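Local coordinates for Alr4995 protein (Nostoc sp., PDB 6LRF) that acts as a bifunctional arginine dihydrolase and ornithine cyclodeaminase, probably turning arginine first into ornithine and then into proline, at residues 80-85 and 108-113; 120-125 and 166-171; 140-145 and 336-341; 155-160 and 280-285; 189-194 and 340-345. All coordinates share one frame; numbering follows the deposited sequence.

Contact 1. Residues 80-85 and 108-113; sequences VVLSRF and VYELPK
The guanidinium group of Arg-84 carries Lys-113 CE over one face, toward its rim, with CE 3.7 Å from Arg-84 NH2. At the edge, close to the guanidinium plane, Arg-84 NE donates to Lys-113 O at 3.0 Å, on a lone pair in the carbonyl plane. The bend of the arginine at chi2 (49°) sets the NE-H beside that carbonyl. Glu-94 takes Arg-84 NH2 in a salt bridge and probably offsets the nearness of the two positive side chains. A second flat group in the contact is the Tyr-109 ring. Val-80 O sits at its edge, near its plane, while receiving Tyr-109 N at 2.8 Å. Leu-82 N then donates to Tyr-109 O, also at 2.8 Å. These two bonds make a short parallel ladder. Beyond it the chains part, and a water joins Leu-82 O to Leu-111 N. Val-80 and Val-108 point the same way, side by side, and are tight at 3.5 Å between CG1 and CG2. Val-81 CG1 meets Leu-111 CD1 at 3.7 Å, the two side chains crossing at about a right angle. The parallel pair belongs to a beta-alpha-beta crossover, whose connection includes helix 93-103. Phe-101 of that helix packs on both Val-80 and Val-108. Helix 145-152 lies against Val-81 and Leu-111, and Trp-151 stacks on Tyr-109. Strand 73-76 flanks strand 79-82.

Contact 2. Residues 120-125 and 166-171; sequences AGDALL and FYHLDT
Asp-122 and His-168 cross at about a right angle, with the carboxylate and ring planes 79° apart. The closest approach of the two side chains is from Asp-122 OD1 to His-168 CD2, 3.8 Å, and it is oblique to the ring. The carboxylate is not bonded to the imidazole here. Instead, OD1 turns to the backbone and accepts Leu-169 N at 3.0 Å, nearly along its C-O axis. The next N-H, that of Asp-170, goes to Gly-121 O, also at 3.0 Å, and comes in tilted 33° from the carbonyl plane. Leu-124 and Asp-170 also cross at about a right angle. Leu-124 CD1 rests on Asp-170 CA at 3.8 Å. Asp-170 holds its CG between its own N and carbonyl carbon (chi1 73°), which lays the carboxylate against Gly-121, with OD2 3.5 Å from Gly-121 CA. Leu-169 places CD2 3.6 Å from Asp-122 O. Residues 120-122 thus meet the start of the 3-10 turn 169-171, inside the domain of the guanidine-modifying enzyme family. Thr-171 closes that turn, giving both its N and its OG1 to His-168 O. Glu-118 binds His-168 NE2, and Ser-140 binds Asp-122 OD2. One water links Asp-122 OD2 to Tyr-167 O, and another links Asp-170 OD2 to Ala-120 O, weakly. The contact is buried, yet its chemistry is polar. Two N-H groups at the head of the turn find acceptors across the contact, which fixes the turn and the backbone that carries His-168.

Contact 3. Residues 140-145 and 336-341; sequences SELDSH and SAPSHE
Ser-336 OG is gripped by several groups. It donates to Asp-143 OD1 at 2.7 Å, on the syn lone pair of that oxygen. A water gives it a further bond at 3.0 Å, and Ser-285 OG meets it from the neighbouring strand. The contact joins the loop before helix 145-152, in the domain of the guanidine-modifying family, to the end of strand 329-337 in the six-stranded mixed sheet. The second carboxylate oxygen, Asp-143 OD2, is also well supplied. The same water donates to it at 3.0 Å and so bridges it to Ser-336 OG. Lys-334 forms a salt bridge with OD2, and so does Arg-325 of the second subunit. This side chain therefore ties loop, sheet and a neighbouring chain together. The two basic groups would probably keep Asp-143 ionised, although it is buried. Segment 140-145 is itself held in a turn: Glu-141 O accepts both Ser-144 N and Ser-144 OG, the latter at 2.7 Å. On the other segment, Ser-339 caps helix 340-352 through Val-342 N. The apolar half of the contact rests on Leu-142. Its CG is anti to the backbone N (chi1 177°), and the branched end runs out to segment 336-341, across the Pro-338 ring at about a right angle. CD2 lies 3.8 Å from Ser-336 O and 3.8 Å from Ala-337 C. The same methyl, Leu-142 CD2, meets Pro-338 CD at 4.0 Å.

Contact 4. Residues 155-160 and 280-285; sequences EVLSLR and NVYVES
Glu-155 opens the contact beside Asn-280, where strands 155-160 and 280-292 of the six-stranded mixed sheet run parallel. The two CA atoms are 4.2 Å apart, and the side chains lie side by side, pointing the same way. The glutamate stretches away from its backbone (chi1 178°), and this carries OE2 out to the edge of the Tyr-282 ring. There it accepts Tyr-282 OH; the 2.5 Å between them is very short and its exact value is doubtful. The carboxylate and ring planes are 39° apart. Asn-280 ND2 gives the same OE2 only a weak bond, at 3.4 Å. Arg-199 takes the other oxygen, OE1, in a salt bridge, so the carboxylate is held at both oxygens; it also bonds Tyr-282 OH weakly. At Val-156 the backbone bond is sound: N donates to Asn-280 O at 2.9 Å and 170°. Val-156 O then faces the edge of the Tyr-282 ring, 3.7 Å from Tyr-282 CD2. Next, Leu-157 runs alongside Tyr-282, and Leu-157 CD2 is 3.6 Å from Tyr-282 CE2, oblique to the ring. By now the strands have spread apart, and side chains rather than backbone bonds fill the gap. Helix 145-152 packs here too, with Pro-146 on Val-283 and Ala-149 on Val-156. Ser-158 uses its OG for His-145 ND1, and the same OG touches Val-283 CG2 at 3.6 Å.

Contact 5. Residues 189-194 and 340-345; sequences DSYSNR and HEVMEE
Charge joins Arg-194 to Glu-341. Arg-194 NH1 and Glu-341 OE2 form a salt bridge at 2.5 Å, a doubtfully short value. As a hydrogen bond it is weak and bent. OE2 lies at the edge of the guanidinium, near its plane, and the two flat groups are turned 41° from each other. Glu-341 is stretched out, which brings its carboxylate across to the other helix. Aromatic packing centres on Tyr-191. Val-342 CG2 makes a CH-pi contact over one face of the ring, 3.9 Å from the centroid and 14° off the normal. Ser-190 OG lies over the opposite face, nearer the rim. At the edge, in plane, Glu-341 OE2 is 3.6 Å from Tyr-191 CE1. Polar contact by the phenol is slight: Tyr-191 OH reaches Glu-345 OE1 only weakly, at 3.5 Å. Asp-189 is the N-cap of helix 190-199. Asp-189 OD1 accepts Ser-192 N at 2.7 Å and Ser-192 OG at 2.6 Å, from opposite faces of the carboxylate plane. His-556 of helix 554-567 packs on Arg-194, Glu-341 and Glu-345. The helices are nearly antiparallel, at 159°, with axes 12.0 Å apart, so Tyr-191, Arg-194 and Glu-341 do most of the reaching. Both are helices packed on the strands of a mixed beta sheet in an alpha/beta domain: helix 190-199 lies on strand 155-160, and helix 340-352 on strand 280-292.

In the fold
Contacts 2 and 3 are the buried ones, and both rely on polar bonds. They are tied to each other by Asp-122 and Ser-140. Contacts 1, 4 and 5 are only partly buried. Contact 1 lies furthest out, in its own three-stranded sheet, while contacts 2, 3 and 4 reach the six-stranded one. Contacts 3 and 4 have centres about 6 Å apart and meet where Ala-337 pairs with Glu-284. Contacts 3 and 5 share helix 340-352. Contacts 1 and 4 both pair parallel strands, but the ladder of contact 4 frays sooner. Contact 5 has no backbone link between its segments and depends on charge and a ring. Contact 3 also meets a second subunit, through a salt bridge.

Contact 1. Residues 80-85 and 108-113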
# COMPACT_ATOMS: atom_id res chain seq x y z
N VAL B 80 58.87 8.90 11.54
CA VAL B 80 57.74 9.23 10.68
C VAL B 80 57.33 7.98 9.90
O VAL B 80 58.18 7.23 9.44
CB VAL B 80 58.05 10.42 9.71
CG1 VAL B 80 59.41 10.29 9.12
CG2 VAL B 80 57.01 10.52 8.59
N VAL B 81 56.02 7.72 9.82
CA VAL B 81 55.51 6.76 8.84
C VAL B 81 55.08 7.60 7.65
O VAL B 81 54.22 8.47 7.77
CB VAL B 81 54.33 5.91 9.36
CG1 VAL B 81 53.90 4.88 8.28
CG2 VAL B 81 54.70 5.20 10.66
N LEU B 82 55.74 7.37 6.52
CA LEU B 82 55.44 8.06 5.27
C LEU B 82 54.06 7.68 4.75
O LEU B 82 53.70 6.51 4.77
CB LEU B 82 56.51 7.72 4.23
CG LEU B 82 56.57 8.52 2.94
CD1 LEU B 82 57.03 9.94 3.22
CD2 LEU B 82 57.51 7.83 1.95
N SER B 83 53.30 8.65 4.27
CA SER B 83 52.06 8.31 3.59
C SER B 83 52.30 7.51 2.32
O SER B 83 53.25 7.77 1.57
CB SER B 83 51.26 9.56 3.26
OG SER B 83 50.70 10.10 4.44
N ARG B 84 51.45 6.52 2.11
CA ARG B 84 51.30 5.88 0.81
C ARG B 84 49.88 6.21 0.30
O ARG B 84 48.89 5.71 0.85
CB ARG B 84 51.53 4.37 0.91
CG ARG B 84 51.35 3.60 -0.41
CD ARG B 84 52.11 4.24 -1.57
NE ARG B 84 51.98 3.48 -2.82
CZ ARG B 84 52.51 3.85 -3.99
NH1 ARG B 84 52.34 3.10 -5.07
NH2 ARG B 84 53.20 4.98 -4.08
N PHE B 85 49.78 7.07 -0.71
CA PHE B 85 48.46 7.56 -1.13
C PHE B 85 47.72 6.49 -1.94
O PHE B 85 48.33 5.71 -2.66
CB PHE B 85 48.57 8.86 -1.96
CG PHE B 85 49.01 10.05 -1.15
CD1 PHE B 85 48.08 10.82 -0.45
CD2 PHE B 85 50.35 10.41 -1.09
CE1 PHE B 85 48.47 11.93 0.29
CE2 PHE B 85 50.76 11.52 -0.34
CZ PHE B 85 49.82 12.29 0.35
N VAL B 108 62.47 7.45 8.64
CA VAL B 108 61.30 7.33 7.78
C VAL B 108 60.96 5.87 7.52
O VAL B 108 61.77 5.10 7.01
CB VAL B 108 61.52 8.05 6.43
CG1 VAL B 108 60.34 7.82 5.51
CG2 VAL B 108 61.74 9.54 6.64
N TYR B 109 59.74 5.49 7.90
CA TYR B 109 59.25 4.15 7.63
C TYR B 109 58.26 4.20 6.48
O TYR B 109 57.48 5.15 6.37
CB TYR B 109 58.59 3.55 8.86
CG TYR B 109 59.53 3.34 9.99
CD1 TYR B 109 59.69 4.29 10.98
CD2 TYR B 109 60.28 2.19 10.07
CE1 TYR B 109 60.57 4.10 12.03
CE2 TYR B 109 61.16 1.98 11.11
CZ TYR B 109 61.29 2.93 12.09
OH TYR B 109 62.17 2.71 13.13
N GLU B 110 58.29 3.17 5.65
CA GLU B 110 57.43 3.14 4.48
C GLU B 110 56.61 1.87 4.48
O GLU B 110 57.15 0.79 4.76
CB GLU B 110 58.25 3.24 3.21
CG GLU B 110 58.95 4.56 3.04
CD GLU B 110 59.79 4.58 1.80
OE1 GLU B 110 60.52 3.59 1.57
OE2 GLU B 110 59.70 5.56 1.03
N LEU B 111 55.32 2.00 4.18
CA LEU B 111 54.41 0.86 4.13
C LEU B 111 54.61 0.12 2.81
O LEU B 111 55.10 0.71 1.85
CB LEU B 111 52.97 1.34 4.28
CG LEU B 111 52.78 1.85 5.71
CD1 LEU B 111 51.90 3.05 5.76
CD2 LEU B 111 52.24 0.73 6.56
N PRO B 112 54.23 -1.17 2.77
CA PRO B 112 54.06 -1.89 1.49
C PRO B 112 53.36 -1.00 0.45
O PRO B 112 52.51 -0.19 0.83
CB PRO B 112 53.18 -3.08 1.88
CG PRO B 112 53.55 -3.36 3.31
CD PRO B 112 53.90 -2.02 3.94
N LYS B 113 53.71 -1.11 -0.83
CA LYS B 113 53.21 -0.13 -1.79
C LYS B 113 51.71 -0.30 -2.08
O LYS B 113 51.06 0.64 -2.55
CB LYS B 113 54.02 -0.18 -3.09
CG LYS B 113 55.41 0.48 -2.94
CD LYS B 113 55.97 1.04 -4.25
CE LYS B 113 56.07 2.58 -4.18
NZ LYS B 113 57.26 3.10 -3.45
O HOH W 1 54.60 4.40 3.25

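Contact 2. Residues 120-125 and 166-171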
# COMPACT_ATOMS: atom_id res chain seq x y z
N ALA B 120 48.98 12.11 8.98
CA ALA B 120 48.31 12.67 10.14
C ALA B 120 46.89 13.08 9.76
O ALA B 120 46.06 13.33 10.63
CB ALA B 120 49.10 13.86 10.71
N GLY B 121 46.62 13.17 8.47
CA GLY B 121 45.26 13.38 8.00
C GLY B 121 44.31 12.24 8.35
O GLY B 121 43.10 12.45 8.43
N ASP B 122 44.85 11.03 8.57
CA ASP B 122 44.05 9.85 8.93
C ASP B 122 44.45 9.26 10.27
O ASP B 122 43.92 8.22 10.68
CB ASP B 122 44.16 8.75 7.87
CG ASP B 122 42.85 8.55 7.08
OD1 ASP B 122 41.82 9.16 7.44
OD2 ASP B 122 42.85 7.76 6.11
N ALA B 123 45.40 9.88 10.96
CA ALA B 123 45.83 9.38 12.26
C ALA B 123 46.22 10.54 13.16
O ALA B 123 47.19 11.25 12.88
CB ALA B 123 46.96 8.41 12.11
N LEU B 124 45.46 10.73 14.23
CA LEU B 124 45.68 11.87 15.11
C LEU B 124 46.07 11.45 16.52
O LEU B 124 45.43 10.60 17.13
CB LEU B 124 44.45 12.75 15.16
CG LEU B 124 44.23 13.43 13.83
CD1 LEU B 124 42.91 14.15 13.82
CD2 LEU B 124 45.36 14.42 13.60
N LEU B 125 47.12 12.08 17.02
CA LEU B 125 47.61 11.78 18.36
C LEU B 125 46.73 12.39 19.44
O LEU B 125 46.24 13.50 19.32
CB LEU B 125 49.04 12.30 18.53
CG LEU B 125 50.11 11.51 17.76
CD1 LEU B 125 51.39 12.35 17.62
CD2 LEU B 125 50.40 10.18 18.45
N PHE B 166 33.47 13.18 4.94
CA PHE B 166 34.52 13.23 5.93
C PHE B 166 35.40 12.01 5.75
O PHE B 166 35.39 11.07 6.57
CB PHE B 166 33.91 13.34 7.33
CG PHE B 166 32.88 14.44 7.42
CD1 PHE B 166 33.27 15.77 7.48
CD2 PHE B 166 31.52 14.14 7.41
CE1 PHE B 166 32.32 16.79 7.55
CE2 PHE B 166 30.56 15.15 7.48
CZ PHE B 166 30.96 16.48 7.55
N TYR B 167 36.14 12.05 4.64
CA TYR B 167 36.91 10.95 4.10
C TYR B 167 38.28 10.79 4.78
O TYR B 167 38.91 9.73 4.68
CB TYR B 167 37.09 11.14 2.58
CG TYR B 167 37.88 12.38 2.19
CD1 TYR B 167 37.30 13.64 2.21
CD2 TYR B 167 39.22 12.29 1.82
CE1 TYR B 167 38.03 14.78 1.86
CE2 TYR B 167 39.96 13.41 1.47
CZ TYR B 167 39.36 14.66 1.49
OH TYR B 167 40.09 15.79 1.15
N HIS B 168 38.75 11.85 5.44
CA HIS B 168 39.92 11.77 6.31
C HIS B 168 39.50 11.97 7.76
O HIS B 168 38.55 12.71 8.04
CB HIS B 168 40.98 12.83 5.94
CG HIS B 168 41.86 12.45 4.79
ND1 HIS B 168 42.50 13.38 4.01
CD2 HIS B 168 42.22 11.23 4.31
CE1 HIS B 168 43.21 12.76 3.08
NE2 HIS B 168 43.06 11.46 3.24
N LEU B 169 40.21 11.34 8.67
CA LEU B 169 39.93 11.45 10.09
C LEU B 169 39.96 12.89 10.58
O LEU B 169 39.15 13.28 11.42
CB LEU B 169 40.92 10.62 10.88
CG LEU B 169 40.63 10.56 12.38
CD1 LEU B 169 39.20 9.99 12.65
CD2 LEU B 169 41.71 9.76 13.11
N ASP B 170 40.90 13.69 10.06
CA ASP B 170 41.09 15.05 10.56
C ASP B 170 40.03 16.04 10.06
O ASP B 170 40.06 17.22 10.43
CB ASP B 170 42.51 15.57 10.21
CG ASP B 170 42.69 15.90 8.72
OD1 ASP B 170 41.83 15.56 7.88
OD2 ASP B 170 43.75 16.51 8.39
N THR B 171 39.10 15.56 9.24
CA THR B 171 37.97 16.40 8.82
C THR B 171 36.77 16.30 9.77
O THR B 171 35.81 17.06 9.64
CB THR B 171 37.47 16.04 7.41
OG1 THR B 171 36.98 14.70 7.40
CG2 THR B 171 38.59 16.16 6.40
O HOH W 2 45.78 16.31 10.38
O HOH W 3 40.15 7.11 5.44

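Contact 3. Residues 140-145 and 336-341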
# COMPACT_ATOMS: atom_id res chain seq x y z
N SER B 140 43.02 5.35 4.22
CA SER B 140 43.92 4.42 4.89
C SER B 140 43.26 3.07 5.14
O SER B 140 42.13 3.00 5.58
CB SER B 140 44.40 5.01 6.21
OG SER B 140 44.94 6.31 5.99
N GLU B 141 44.02 2.01 4.89
CA GLU B 141 43.61 0.64 5.14
C GLU B 141 43.74 0.25 6.59
O GLU B 141 44.69 0.65 7.29
CB GLU B 141 44.44 -0.32 4.29
CG GLU B 141 44.11 -0.30 2.83
CD GLU B 141 42.90 -1.16 2.47
OE1 GLU B 141 42.53 -2.04 3.28
OE2 GLU B 141 42.34 -0.96 1.38
N LEU B 142 42.80 -0.57 7.04
CA LEU B 142 42.78 -1.10 8.39
C LEU B 142 44.09 -1.80 8.72
O LEU B 142 44.63 -1.68 9.83
CB LEU B 142 41.59 -2.05 8.55
CG LEU B 142 41.47 -2.76 9.90
CD1 LEU B 142 41.39 -1.74 11.03
CD2 LEU B 142 40.22 -3.68 9.88
N ASP B 143 44.63 -2.51 7.73
CA ASP B 143 45.88 -3.25 7.92
C ASP B 143 47.14 -2.36 8.11
O ASP B 143 48.20 -2.87 8.47
CB ASP B 143 46.09 -4.18 6.74
CG ASP B 143 45.25 -5.45 6.84
OD1 ASP B 143 44.67 -5.69 7.92
OD2 ASP B 143 45.20 -6.21 5.84
N SER B 144 47.05 -1.06 7.86
CA SER B 144 48.20 -0.20 8.13
C SER B 144 48.38 0.07 9.63
O SER B 144 49.46 0.44 10.08
CB SER B 144 48.08 1.13 7.38
OG SER B 144 47.02 1.94 7.89
N HIS B 145 47.32 -0.14 10.41
CA HIS B 145 47.34 0.29 11.79
C HIS B 145 48.36 -0.47 12.65
O HIS B 145 49.01 0.16 13.50
CB HIS B 145 45.92 0.21 12.39
CG HIS B 145 44.96 1.16 11.75
ND1 HIS B 145 43.68 1.36 12.21
CD2 HIS B 145 45.10 1.99 10.68
CE1 HIS B 145 43.07 2.26 11.45
NE2 HIS B 145 43.92 2.66 10.52
N SER B 336 40.48 -9.10 8.30
CA SER B 336 40.95 -8.26 9.41
C SER B 336 39.79 -7.53 10.05
O SER B 336 38.81 -7.17 9.38
CB SER B 336 41.99 -7.23 8.94
OG SER B 336 43.11 -7.87 8.35
N ALA B 337 39.91 -7.30 11.35
CA ALA B 337 38.92 -6.57 12.13
C ALA B 337 39.63 -5.61 13.08
O ALA B 337 40.76 -5.86 13.48
CB ALA B 337 38.04 -7.54 12.92
N PRO B 338 38.97 -4.50 13.44
CA PRO B 338 39.61 -3.49 14.30
C PRO B 338 39.68 -3.91 15.78
O PRO B 338 40.41 -3.30 16.57
CB PRO B 338 38.72 -2.26 14.11
CG PRO B 338 37.33 -2.87 13.80
CD PRO B 338 37.65 -4.06 12.95
N SER B 339 38.91 -4.93 16.15
CA SER B 339 38.86 -5.40 17.53
C SER B 339 38.33 -6.82 17.56
O SER B 339 37.80 -7.31 16.55
CB SER B 339 37.95 -4.51 18.38
OG SER B 339 36.60 -4.81 18.07
N HIS B 340 38.43 -7.47 18.71
CA HIS B 340 37.94 -8.83 18.85
C HIS B 340 36.43 -8.89 18.69
O HIS B 340 35.88 -9.80 18.07
CB HIS B 340 38.33 -9.43 20.21
CG HIS B 340 38.08 -10.91 20.29
ND1 HIS B 340 38.53 -11.80 19.34
CD2 HIS B 340 37.42 -11.65 21.21
CE1 HIS B 340 38.16 -13.02 19.66
NE2 HIS B 340 37.49 -12.96 20.80
N GLU B 341 35.75 -7.90 19.26
CA GLU B 341 34.30 -7.85 19.18
C GLU B 341 33.83 -7.84 17.73
O GLU B 341 32.92 -8.59 17.36
CB GLU B 341 33.80 -6.62 19.92
CG GLU B 341 32.33 -6.33 19.74
CD GLU B 341 31.99 -4.92 20.18
OE1 GLU B 341 32.89 -4.26 20.75
OE2 GLU B 341 30.84 -4.48 19.96
O HOH W 4 42.85 -7.98 5.36

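Contact 4. Residues 155-160 and 280-285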
# COMPACT_ATOMS: atom_id res chain seq x y z
N GLU B 155 50.06 2.81 21.44
CA GLU B 155 48.73 2.19 21.36
C GLU B 155 47.89 2.85 20.27
O GLU B 155 47.68 4.06 20.29
CB GLU B 155 47.99 2.30 22.70
CG GLU B 155 46.57 1.72 22.66
CD GLU B 155 45.81 1.91 23.97
OE1 GLU B 155 45.70 3.07 24.44
OE2 GLU B 155 45.32 0.91 24.53
N VAL B 156 47.41 2.04 19.32
CA VAL B 156 46.63 2.57 18.19
C VAL B 156 45.17 2.17 18.32
O VAL B 156 44.84 1.00 18.43
CB VAL B 156 47.19 2.06 16.84
CG1 VAL B 156 46.26 2.46 15.68
CG2 VAL B 156 48.59 2.62 16.61
N LEU B 157 44.29 3.17 18.30
CA LEU B 157 42.85 2.96 18.38
C LEU B 157 42.19 3.18 17.02
O LEU B 157 42.24 4.29 16.49
CB LEU B 157 42.24 3.92 19.40
CG LEU B 157 42.79 3.84 20.82
CD1 LEU B 157 42.01 4.78 21.72
CD2 LEU B 157 42.70 2.41 21.33
N SER B 158 41.58 2.14 16.46
CA SER B 158 41.03 2.23 15.10
C SER B 158 39.61 2.78 15.09
O SER B 158 38.75 2.30 15.84
CB SER B 158 41.06 0.86 14.42
OG SER B 158 42.38 0.32 14.43
N LEU B 159 39.36 3.76 14.23
CA LEU B 159 38.02 4.34 14.05
C LEU B 159 37.57 4.19 12.61
O LEU B 159 38.35 4.47 11.68
CB LEU B 159 38.00 5.83 14.43
CG LEU B 159 38.42 6.23 15.84
CD1 LEU B 159 38.43 7.76 15.97
CD2 LEU B 159 37.51 5.62 16.90
N ARG B 160 36.32 3.76 12.41
CA ARG B 160 35.82 3.61 11.05
C ARG B 160 35.03 4.83 10.59
O ARG B 160 34.09 5.27 11.26
CB ARG B 160 34.95 2.37 10.90
CG ARG B 160 34.52 2.18 9.46
CD ARG B 160 33.41 1.17 9.31
NE ARG B 160 33.10 0.99 7.90
CZ ARG B 160 32.12 0.23 7.45
NH1 ARG B 160 31.34 -0.42 8.30
NH2 ARG B 160 31.92 0.12 6.14
N ASN B 280 50.75 -1.03 20.99
CA ASN B 280 49.60 -1.87 21.27
C ASN B 280 48.60 -1.84 20.11
O ASN B 280 48.17 -0.76 19.69
CB ASN B 280 48.93 -1.41 22.56
CG ASN B 280 48.03 -2.45 23.13
OD1 ASN B 280 48.34 -3.65 23.08
ND2 ASN B 280 46.90 -2.02 23.66
N VAL B 281 48.27 -3.01 19.57
CA VAL B 281 47.30 -3.10 18.47
C VAL B 281 46.08 -3.93 18.90
O VAL B 281 46.21 -4.95 19.57
CB VAL B 281 47.92 -3.73 17.16
CG1 VAL B 281 49.37 -3.34 16.99
CG2 VAL B 281 47.80 -5.25 17.13
N TYR B 282 44.88 -3.46 18.53
CA TYR B 282 43.68 -4.26 18.75
C TYR B 282 43.21 -4.93 17.46
O TYR B 282 42.37 -5.84 17.48
CB TYR B 282 42.56 -3.41 19.35
CG TYR B 282 42.94 -2.82 20.68
CD1 TYR B 282 42.81 -3.55 21.85
CD2 TYR B 282 43.45 -1.54 20.76
CE1 TYR B 282 43.17 -3.01 23.08
CE2 TYR B 282 43.82 -0.99 21.98
CZ TYR B 282 43.67 -1.73 23.14
OH TYR B 282 44.03 -1.18 24.35
N VAL B 283 43.78 -4.50 16.33
CA VAL B 283 43.48 -5.10 15.04
C VAL B 283 43.84 -6.58 15.06
O VAL B 283 44.93 -6.97 15.52
CB VAL B 283 44.23 -4.37 13.91
CG1 VAL B 283 43.96 -5.03 12.56
CG2 VAL B 283 43.83 -2.89 13.88
N GLU B 284 42.91 -7.41 14.60
CA GLU B 284 43.08 -8.86 14.53
C GLU B 284 42.94 -9.37 13.10
O GLU B 284 42.27 -8.76 12.27
CB GLU B 284 42.06 -9.57 15.40
CG GLU B 284 42.31 -9.45 16.87
CD GLU B 284 41.28 -10.22 17.67
OE1 GLU B 284 40.35 -10.79 17.05
OE2 GLU B 284 41.41 -10.27 18.91
N SER B 285 43.55 -10.52 12.84
CA SER B 285 43.59 -11.11 11.52
C SER B 285 43.39 -12.60 11.63
O SER B 285 43.79 -13.21 12.62
CB SER B 285 44.91 -10.81 10.82
OG SER B 285 44.82 -9.60 10.09

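Contact 5. Residues 189-194 and 340-345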
# COMPACT_ATOMS: atom_id res chain seq x y z
N ASP B 189 30.96 4.94 12.59
CA ASP B 189 29.98 3.87 12.81
C ASP B 189 29.71 3.73 14.31
O ASP B 189 30.33 4.41 15.14
CB ASP B 189 30.45 2.55 12.18
CG ASP B 189 31.64 1.90 12.90
OD1 ASP B 189 32.17 2.49 13.88
OD2 ASP B 189 32.06 0.79 12.48
N SER B 190 28.80 2.84 14.68
CA SER B 190 28.43 2.69 16.08
C SER B 190 29.60 2.16 16.93
O SER B 190 29.84 2.64 18.04
CB SER B 190 27.23 1.76 16.21
OG SER B 190 27.64 0.40 16.11
N TYR B 191 30.32 1.17 16.40
CA TYR B 191 31.51 0.64 17.08
C TYR B 191 32.50 1.77 17.45
O TYR B 191 33.02 1.80 18.55
CB TYR B 191 32.22 -0.41 16.22
CG TYR B 191 31.34 -1.61 15.86
CD1 TYR B 191 31.01 -2.58 16.81
CD2 TYR B 191 30.85 -1.78 14.56
CE1 TYR B 191 30.22 -3.68 16.49
CE2 TYR B 191 30.06 -2.88 14.23
CZ TYR B 191 29.74 -3.82 15.20
OH TYR B 191 28.95 -4.91 14.89
N SER B 192 32.73 2.69 16.52
CA SER B 192 33.74 3.72 16.72
C SER B 192 33.30 4.76 17.74
O SER B 192 34.10 5.21 18.57
CB SER B 192 34.07 4.39 15.38
OG SER B 192 34.56 3.41 14.48
N ASN B 193 32.01 5.12 17.69
CA ASN B 193 31.42 6.02 18.68
C ASN B 193 31.46 5.44 20.09
O ASN B 193 31.73 6.14 21.07
CB ASN B 193 29.99 6.37 18.28
CG ASN B 193 29.92 7.56 17.34
OD1 ASN B 193 30.46 8.63 17.64
ND2 ASN B 193 29.28 7.38 16.19
N ARG B 194 31.20 4.15 20.19
CA ARG B 194 31.30 3.49 21.49
C ARG B 194 32.73 3.65 22.02
O ARG B 194 32.94 3.96 23.20
CB ARG B 194 30.91 2.00 21.37
CG ARG B 194 29.84 1.49 22.34
CD ARG B 194 29.49 0.00 22.05
NE ARG B 194 28.89 -0.15 20.72
CZ ARG B 194 29.08 -1.19 19.91
NH1 ARG B 194 29.86 -2.19 20.28
NH2 ARG B 194 28.49 -1.22 18.71
N HIS B 340 38.43 -7.47 18.71
CA HIS B 340 37.94 -8.83 18.85
C HIS B 340 36.43 -8.89 18.69
O HIS B 340 35.88 -9.80 18.07
CB HIS B 340 38.33 -9.43 20.21
CG HIS B 340 38.08 -10.91 20.29
ND1 HIS B 340 38.53 -11.80 19.34
CD2 HIS B 340 37.42 -11.65 21.21
CE1 HIS B 340 38.16 -13.02 19.66
NE2 HIS B 340 37.49 -12.96 20.80
N GLU B 341 35.75 -7.90 19.26
CA GLU B 341 34.30 -7.85 19.18
C GLU B 341 33.83 -7.84 17.73
O GLU B 341 32.92 -8.59 17.36
CB GLU B 341 33.80 -6.62 19.92
CG GLU B 341 32.33 -6.33 19.74
CD GLU B 341 31.99 -4.92 20.18
OE1 GLU B 341 32.89 -4.26 20.75
OE2 GLU B 341 30.84 -4.48 19.96
N VAL B 342 34.46 -7.02 16.89
CA VAL B 342 34.02 -6.93 15.49
C VAL B 342 34.40 -8.21 14.74
O VAL B 342 33.64 -8.71 13.89
CB VAL B 342 34.62 -5.68 14.78
CG1 VAL B 342 34.31 -5.71 13.28
CG2 VAL B 342 34.08 -4.40 15.41
N MSE B 343 35.57 -8.77 15.06
CA MSE B 343 35.99 -10.05 14.49
C MSE B 343 34.98 -11.18 14.79
O MSE B 343 34.69 -12.00 13.93
CB MSE B 343 37.37 -10.46 15.03
CG MSE B 343 37.86 -11.79 14.48
SE MSE B 343 38.04 -11.79 12.47
CE MSE B 343 39.93 -11.18 12.32
N GLU B 344 34.46 -11.21 16.01
CA GLU B 344 33.46 -12.22 16.37
C GLU B 344 32.18 -12.05 15.57
O GLU B 344 31.54 -13.03 15.16
CB GLU B 344 33.14 -12.13 17.85
CG GLU B 344 34.29 -12.50 18.76
CD GLU B 344 33.88 -12.44 20.22
OE1 GLU B 344 33.58 -11.33 20.72
OE2 GLU B 344 33.84 -13.52 20.84
N GLU B 345 31.80 -10.81 15.35
CA GLU B 345 30.60 -10.53 14.58
C GLU B 345 30.77 -11.04 13.13
O GLU B 345 29.88 -11.68 12.57
CB GLU B 345 30.29 -9.04 14.62
CG GLU B 345 28.94 -8.68 14.06
CD GLU B 345 27.86 -8.53 15.13
OE1 GLU B 345 28.16 -7.99 16.23
OE2 GLU B 345 26.71 -8.95 14.86